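Side-chain contact in designed CISK-PX domain (Synthetic construct, PDB 4OXW), which is a computationally designed version of the CISK PX domain and probably binds phosphoinositides, as natural PX domains do: residues K70-A75 with Q79-R84. Sequence-based numbering, arbitrary orientation.
Sequences KWIYSA and QILEKR
Arg84 NH2 and the backbone N of Lys70 both donate to one water molecule. The water lies in the guanidinium plane, at its edge, 2.8 Å from Arg84 NH2. It is 3.1 Å from Lys70 N and so bridges helix to loop. Arg84 NH2 also donates a hydrogen bond to the backbone O of Pro68, just upstream of Lys70, and Tyr45 adds a cation-pi contact to Arg84. Together the two hydrogen bonds of NH2 limit rotation of the guanidinium group. The Arg84 chain leaves the helix with CG anti to the backbone N (chi1 176°). It then bends at chi3 (-89°), and its flat end reaches the loop. Ile72 CD1 sits over one guanidinium face, toward the rim, 3.6 Å from Arg84 NH1. The same methyl packs on Ile80 CG2 at 3.9 Å and lies near Leu81 CD2. Ile72 thus meets three residues of the helix through one atom. The Lys70 chain runs alongside Arg84 in the opposite direction. It is bent at chi3 and chi4, and its CE rests on Ile80 CG2 at 3.7 Å. At the far end of the contact, Leu81 CD1 touches the backbone O of Ala75 at 3.7 Å. Leu81 also packs on Phe15, Val26 and Tyr28 of the sheet. The contact joins helix 78-96 to the proline-rich loop that precedes it. In natural PX domains this loop borders the phosphoinositide pocket; the same is probable here, where a sulfate, probably from the crystallisation liquor, lies about 4 Å from the Arg84 side chain and may mark an anion site.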
loop_
_atom_site.group_PDB
_atom_site.type_symbol
_atom_site.label_atom_id
_atom_site.label_comp_id
_atom_site.label_asym_id
_atom_site.label_seq_id
_atom_site.Cartn_x
_atom_site.Cartn_y
_atom_site.Cartn_z
ATOM N N LYS A 70 -9.246 -9.443 5.814
ATOM C CA LYS A 70 -10.181 -10.391 5.196
ATOM C C LYS A 70 -9.595 -11.770 5.261
ATOM O O LYS A 70 -8.401 -11.957 5.184
ATOM C CB LYS A 70 -10.434 -10.058 3.715
ATOM C CG LYS A 70 -11.085 -8.681 3.471
ATOM C CD LYS A 70 -11.340 -8.356 2.001
ATOM C CE LYS A 70 -12.512 -9.156 1.478
ATOM N NZ LYS A 70 -13.804 -8.980 2.221
ATOM N N TRP A 71 -10.462 -12.751 5.396
ATOM C CA TRP A 71 -10.107 -14.117 5.087
ATOM C C TRP A 71 -10.212 -14.235 3.541
ATOM O O TRP A 71 -11.286 -14.067 2.912
ATOM C CB TRP A 71 -11.101 -15.063 5.770
ATOM C CG TRP A 71 -11.057 -16.482 5.265
ATOM C CD1 TRP A 71 -10.076 -17.398 5.487
ATOM C CD2 TRP A 71 -12.078 -17.150 4.505
ATOM N NE1 TRP A 71 -10.415 -18.604 4.883
ATOM C CE2 TRP A 71 -11.630 -18.467 4.271
ATOM C CE3 TRP A 71 -13.316 -16.757 3.978
ATOM C CZ2 TRP A 71 -12.399 -19.390 3.549
ATOM C CZ3 TRP A 71 -14.042 -17.663 3.240
ATOM C CH2 TRP A 71 -13.585 -18.959 3.047
ATOM N N ILE A 72 -9.121 -14.501 2.907
ATOM C CA ILE A 72 -9.106 -14.591 1.415
ATOM C C ILE A 72 -8.634 -15.981 1.118
ATOM O O ILE A 72 -7.518 -16.300 1.445
ATOM C CB ILE A 72 -8.139 -13.575 0.743
ATOM C CG1 ILE A 72 -8.364 -12.197 1.333
ATOM C CG2 ILE A 72 -8.308 -13.542 -0.794
ATOM C CD1 ILE A 72 -7.724 -11.098 0.568
ATOM N N TYR A 73 -9.504 -16.803 0.518
ATOM C CA TYR A 73 -9.179 -18.201 0.295
ATOM C C TYR A 73 -8.256 -18.443 -0.918
ATOM O O TYR A 73 -8.660 -18.244 -2.069
ATOM C CB TYR A 73 -10.471 -18.968 0.123
ATOM C CG TYR A 73 -10.327 -20.387 -0.357
ATOM C CD1 TYR A 73 -9.943 -21.406 0.512
ATOM C CD2 TYR A 73 -10.646 -20.724 -1.669
ATOM C CE1 TYR A 73 -9.850 -22.720 0.075
ATOM C CE2 TYR A 73 -10.567 -22.035 -2.115
ATOM C CZ TYR A 73 -10.166 -23.026 -1.244
ATOM O OH TYR A 73 -10.077 -24.320 -1.706
ATOM N N SER A 74 -7.032 -18.892 -0.634
ATOM C CA SER A 74 -6.024 -19.221 -1.656
ATOM C C SER A 74 -5.627 -18.011 -2.502
ATOM O O SER A 74 -5.030 -18.163 -3.571
ATOM C CB SER A 74 -6.512 -20.369 -2.555
ATOM O OG SER A 74 -6.332 -21.632 -1.922
ATOM N N ALA A 75 -5.939 -16.813 -2.006
ATOM C CA ALA A 75 -5.861 -15.603 -2.810
ATOM C C ALA A 75 -6.752 -15.794 -4.041
ATOM O O ALA A 75 -6.662 -15.058 -5.027
ATOM C CB ALA A 75 -4.423 -15.344 -3.219
ATOM N N GLN A 79 -11.690 -10.852 -7.664
ATOM C CA GLN A 79 -12.591 -9.769 -7.547
ATOM C C GLN A 79 -12.314 -9.032 -6.210
ATOM O O GLN A 79 -12.306 -7.790 -6.160
ATOM C CB GLN A 79 -14.020 -10.267 -7.630
ATOM C CG GLN A 79 -15.043 -9.451 -6.894
ATOM C CD GLN A 79 -16.345 -10.224 -6.756
ATOM O OE1 GLN A 79 -17.311 -9.952 -7.472
ATOM N NE2 GLN A 79 -16.363 -11.224 -5.857
ATOM N N ILE A 80 -12.066 -9.820 -5.172
ATOM C CA ILE A 80 -11.665 -9.253 -3.845
ATOM C C ILE A 80 -10.336 -8.479 -3.965
ATOM O O ILE A 80 -10.183 -7.374 -3.428
ATOM C CB ILE A 80 -11.525 -10.384 -2.809
ATOM C CG1 ILE A 80 -12.922 -10.860 -2.388
ATOM C CG2 ILE A 80 -10.701 -9.951 -1.610
ATOM C CD1 ILE A 80 -12.866 -12.038 -1.435
ATOM N N LEU A 81 -9.383 -9.060 -4.672
ATOM C CA LEU A 81 -8.076 -8.397 -4.894
ATOM C C LEU A 81 -8.200 -7.101 -5.699
ATOM O O LEU A 81 -7.525 -6.116 -5.390
ATOM C CB LEU A 81 -7.061 -9.348 -5.525
ATOM C CG LEU A 81 -6.660 -10.624 -4.787
ATOM C CD1 LEU A 81 -5.719 -11.540 -5.532
ATOM C CD2 LEU A 81 -6.130 -10.277 -3.391
ATOM N N GLU A 82 -9.068 -7.037 -6.721
ATOM C CA GLU A 82 -9.227 -5.784 -7.409
ATOM C C GLU A 82 -9.757 -4.658 -6.519
ATOM O O GLU A 82 -9.316 -3.519 -6.626
ATOM C CB GLU A 82 -10.177 -5.902 -8.604
ATOM C CG GLU A 82 -9.697 -6.786 -9.729
ATOM C CD GLU A 82 -8.451 -6.304 -10.448
ATOM O OE1 GLU A 82 -8.056 -5.126 -10.317
ATOM O OE2 GLU A 82 -7.822 -7.169 -11.090
ATOM N N LYS A 83 -10.721 -4.981 -5.643
ATOM C CA LYS A 83 -11.290 -4.005 -4.711
ATOM C C LYS A 83 -10.283 -3.606 -3.648
ATOM O O LYS A 83 -10.204 -2.416 -3.320
ATOM C CB LYS A 83 -12.533 -4.558 -4.022
ATOM C CG LYS A 83 -13.128 -3.560 -3.028
ATOM C CD LYS A 83 -14.277 -4.156 -2.200
ATOM C CE LYS A 83 -14.853 -3.142 -1.219
ATOM N NZ LYS A 83 -16.086 -3.675 -0.557
ATOM N N ARG A 84 -9.515 -4.564 -3.130
ATOM C CA ARG A 84 -8.441 -4.233 -2.172
ATOM C C ARG A 84 -7.376 -3.321 -2.841
ATOM O O ARG A 84 -6.947 -2.360 -2.244
ATOM C CB ARG A 84 -7.787 -5.489 -1.635
ATOM C CG ARG A 84 -6.624 -5.233 -0.714
ATOM C CD ARG A 84 -6.140 -6.483 -0.019
ATOM N NE ARG A 84 -6.833 -6.744 1.245
ATOM C CZ ARG A 84 -6.509 -7.729 2.078
ATOM N NH1 ARG A 84 -5.546 -8.562 1.786
ATOM N NH2 ARG A 84 -7.113 -7.850 3.264
HETATM O O HOH W 1 -6.280 -9.876 5.057
#